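Alcohol dehydrogenase, zinc-containing (Thermotoga maritima, PDB 3IP1) catalyses the NAD(+)-dependent oxidation of scyllo-inosose to 3-dehydro-scyllo-inosose, and thus probably serves in myo-inositol degradation. Local coordinates at residues P124-E129 / W173-L178. Sequence-based numbering, arbitrary orientation.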
ATOM      1  N   PRO A 124     -30.162  18.832  -3.234  1.00 27.57           N
ATOM      2  CA  PRO A 124     -29.425  19.253  -2.033  1.00 27.15           C
ATOM      3  C   PRO A 124     -27.937  18.915  -2.162  1.00 26.79           C
ATOM      4  O   PRO A 124     -27.581  17.781  -2.521  1.00 25.97           O
ATOM      5  CB  PRO A 124     -30.057  18.424  -0.907  1.00 27.43           C
ATOM      6  CG  PRO A 124     -30.636  17.197  -1.595  1.00 26.73           C
ATOM      7  CD  PRO A 124     -30.912  17.566  -3.027  1.00 27.66           C
ATOM      8  N   VAL A 125     -27.085  19.884  -1.853  1.00 25.90           N
ATOM      9  CA  VAL A 125     -25.646  19.703  -2.033  1.00 26.11           C
ATOM     10  C   VAL A 125     -24.817  20.305  -0.916  1.00 26.08           C
ATOM     11  O   VAL A 125     -25.294  21.177  -0.173  1.00 26.25           O
ATOM     12  CB  VAL A 125     -25.148  20.282  -3.404  1.00 25.71           C
ATOM     13  CG1 VAL A 125     -25.727  19.507  -4.548  1.00 25.76           C
ATOM     14  CG2 VAL A 125     -25.484  21.774  -3.546  1.00 25.96           C
ATOM     15  N   CYS A 126     -23.580  19.821  -0.798  1.00 25.28           N
ATOM     16  CA  CYS A 126     -22.546  20.524  -0.056  1.00 25.58           C
ATOM     17  C   CYS A 126     -21.391  20.718  -1.034  1.00 25.50           C
ATOM     18  O   CYS A 126     -21.395  20.140  -2.117  1.00 26.02           O
ATOM     19  CB  CYS A 126     -22.103  19.719   1.161  1.00 25.11           C
ATOM     20  SG  CYS A 126     -21.333  18.147   0.739  1.00 26.97           S
ATOM     21  N   ALA A 127     -20.394  21.514  -0.672  1.00 25.80           N
ATOM     22  CA  ALA A 127     -19.281  21.714  -1.586  1.00 26.12           C
ATOM     23  C   ALA A 127     -17.927  21.790  -0.896  1.00 26.62           C
ATOM     24  O   ALA A 127     -17.827  22.067   0.306  1.00 26.65           O
ATOM     25  CB  ALA A 127     -19.520  22.924  -2.487  1.00 26.33           C
ATOM     26  N   GLU A 128     -16.888  21.493  -1.663  1.00 26.73           N
ATOM     27  CA  GLU A 128     -15.528  21.552  -1.174  1.00 27.47           C
ATOM     28  C   GLU A 128     -15.088  23.017  -1.064  1.00 27.40           C
ATOM     29  O   GLU A 128     -15.576  23.883  -1.798  1.00 28.49           O
ATOM     30  CB  GLU A 128     -14.588  20.761  -2.102  1.00 27.06           C
ATOM     31  CG  GLU A 128     -15.072  19.342  -2.382  1.00 29.04           C
ATOM     32  CD  GLU A 128     -14.213  18.587  -3.378  1.00 29.19           C
ATOM     33  OE1 GLU A 128     -13.048  18.953  -3.607  1.00 31.94           O
ATOM     34  OE2 GLU A 128     -14.705  17.604  -3.944  1.00 31.65           O
ATOM     35  N   GLU A 129     -14.170  23.275  -0.149  1.00 26.80           N
ATOM     36  CA  GLU A 129     -13.585  24.598   0.048  1.00 26.88           C
ATOM     37  C   GLU A 129     -12.267  24.797  -0.754  1.00 27.27           C
ATOM     38  O   GLU A 129     -11.929  25.937  -1.123  1.00 26.91           O
ATOM     39  CB  GLU A 129     -13.409  24.830   1.563  1.00 26.46           C
ATOM     40  CG  GLU A 129     -12.656  26.080   1.989  1.00 25.78           C
ATOM     41  CD  GLU A 129     -11.131  25.924   1.941  1.00 25.64           C
ATOM     42  OE1 GLU A 129     -10.615  24.798   1.853  1.00 23.30           O
ATOM     43  OE2 GLU A 129     -10.442  26.950   1.994  1.00 26.15           O
ATOM     44  N   TRP A 173     -21.222  18.097  -4.170  1.00 25.04           N
ATOM     45  CA  TRP A 173     -21.537  16.689  -3.928  1.00 25.81           C
ATOM     46  C   TRP A 173     -22.978  16.554  -3.442  1.00 26.05           C
ATOM     47  O   TRP A 173     -23.436  17.308  -2.584  1.00 25.91           O
ATOM     48  CB  TRP A 173     -20.593  16.101  -2.866  1.00 25.26           C
ATOM     49  CG  TRP A 173     -19.175  15.981  -3.340  1.00 25.86           C
ATOM     50  CD1 TRP A 173     -18.159  16.872  -3.137  1.00 26.14           C
ATOM     51  CD2 TRP A 173     -18.621  14.908  -4.115  1.00 25.66           C
ATOM     52  NE1 TRP A 173     -17.004  16.416  -3.734  1.00 26.49           N
ATOM     53  CE2 TRP A 173     -17.260  15.211  -4.336  1.00 25.66           C
ATOM     54  CE3 TRP A 173     -19.148  13.717  -4.642  1.00 26.21           C
ATOM     55  CZ2 TRP A 173     -16.408  14.364  -5.055  1.00 26.37           C
ATOM     56  CZ3 TRP A 173     -18.300  12.876  -5.368  1.00 26.63           C
ATOM     57  CH2 TRP A 173     -16.944  13.205  -5.555  1.00 26.66           C
ATOM     58  N   SER A 174     -23.690  15.575  -3.973  1.00 26.75           N
ATOM     59  CA  SER A 174     -25.107  15.431  -3.651  1.00 27.39           C
ATOM     60  C   SER A 174     -25.330  14.995  -2.211  1.00 27.39           C
ATOM     61  O   SER A 174     -24.618  14.129  -1.717  1.00 28.18           O
ATOM     62  CB  SER A 174     -25.755  14.410  -4.570  1.00 26.92           C
ATOM     63  OG  SER A 174     -27.108  14.250  -4.196  1.00 28.80           O
ATOM     64  N   LEU A 175     -26.339  15.566  -1.552  1.00 27.90           N
ATOM     65  CA  LEU A 175     -26.776  15.060  -0.255  1.00 28.33           C
ATOM     66  C   LEU A 175     -28.054  14.195  -0.312  1.00 29.19           C
ATOM     67  O   LEU A 175     -28.720  14.019   0.722  1.00 29.06           O
ATOM     68  CB  LEU A 175     -26.984  16.215   0.734  1.00 27.77           C
ATOM     69  CG  LEU A 175     -25.793  17.129   1.075  1.00 27.94           C
ATOM     70  CD1 LEU A 175     -26.296  18.288   1.933  1.00 23.41           C
ATOM     71  CD2 LEU A 175     -24.611  16.381   1.757  1.00 22.09           C
ATOM     72  N   ARG A 176     -28.412  13.666  -1.487  1.00 30.23           N
ATOM     73  CA  ARG A 176     -29.630  12.829  -1.668  0.50 30.78           C
ATOM     74  C   ARG A 176     -29.727  11.683  -0.663  1.00 30.81           C
ATOM     75  O   ARG A 176     -30.789  11.383  -0.115  1.00 29.96           O
ATOM     76  CB  ARG A 176     -29.661  12.223  -3.077  0.50 30.76           C
ATOM     77  CG  ARG A 176     -30.191  13.131  -4.155  0.50 32.74           C
ATOM     78  CD  ARG A 176     -31.666  12.857  -4.438  0.50 35.39           C
ATOM     79  NE  ARG A 176     -31.924  11.446  -4.713  0.50 34.93           N
ATOM     80  CZ  ARG A 176     -33.081  10.990  -5.171  0.50 35.10           C
ATOM     81  NH1 ARG A 176     -33.252   9.694  -5.390  0.50 34.77           N
ATOM     82  NH2 ARG A 176     -34.066  11.838  -5.409  0.50 34.86           N
ATOM     83  N   GLU A 177     -28.598  11.015  -0.451  1.00 31.08           N
ATOM     84  CA  GLU A 177     -28.549   9.885   0.491  1.00 32.52           C
ATOM     85  C   GLU A 177     -29.033  10.222   1.915  1.00 32.77           C
ATOM     86  O   GLU A 177     -29.364   9.323   2.685  1.00 32.64           O
ATOM     87  CB  GLU A 177     -27.123   9.338   0.604  1.00 33.11           C
ATOM     88  CG  GLU A 177     -26.593   8.553  -0.603  1.00 34.14           C
ATOM     89  CD  GLU A 177     -25.075   8.386  -0.502  1.00 37.13           C
ATOM     90  OE1 GLU A 177     -24.604   7.248  -0.260  1.00 38.87           O
ATOM     91  OE2 GLU A 177     -24.359   9.410  -0.615  1.00 37.05           O
ATOM     92  N   LEU A 178     -29.028  11.499   2.282  1.00 33.16           N
ATOM     93  CA  LEU A 178     -29.456  11.882   3.635  1.00 34.39           C
ATOM     94  C   LEU A 178     -30.975  12.044   3.737  1.00 35.23           C
ATOM     95  O   LEU A 178     -31.515  12.177   4.830  1.00 35.30           O
ATOM     96  CB  LEU A 178     -28.751  13.165   4.110  1.00 33.88           C
ATOM     97  CG  LEU A 178     -27.213  13.238   4.091  1.00 34.28           C
ATOM     98  CD1 LEU A 178     -26.745  14.543   4.729  1.00 34.28           C
ATOM     99  CD2 LEU A 178     -26.554  12.052   4.789  1.00 33.60           C
TER
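Glu128 meets the indole of Trp173 edge-on: carboxylate and ring planes lie only 10° apart, and Trp173 NE1 donates to Glu128 OE2 over 2.6 Å, with 172° at the hydrogen. The oxygen sits in the ring plane and accepts through its anti lone pair, directed away from OE1, while the chain beyond Glu128 CG runs extended (chi2 176°) to carry the carboxylate to the indole. OE1 accepts from Trp132 NE1 and also bonds Ser345 OG, so both oxygens of this buried acid are engaged, which should hold the carboxylate against rotation. A phenylalanine in place of Trp173 would probably leave OE2 without its N-H partner and the carboxylate freer to turn.

Register is set by two backbone bonds at the antiparallel hydrogen-bonded pair Cys126-Trp173: Trp173 N to Cys126 O, 2.9 Å, and Cys126 N to Trp173 O, 3.1 Å. The pairing continues past the strand end, where Leu175 N reaches Pro124 O at 2.7 Å. The Leu175 side chain points toward segment 124-129, with its CD2 3.9 Å from Cys126 SG and its CB 4.1 Å from Pro124 CB. Ser174 OG, which also bonds Glu123, accepts from Arg176 N (3.1 Å), an ST turn leading into the 3-10 segment 176-178.

Phe350 of helix 349-358 packs on both Cys126 and Trp173, while strand 124-127, backbone-bonded to strand 98-106 through Val125 and Gly101 on its other edge, joins strand 172-174 to the mixed sheet of the GroES-like catalytic domain of zinc-containing alcohol dehydrogenases.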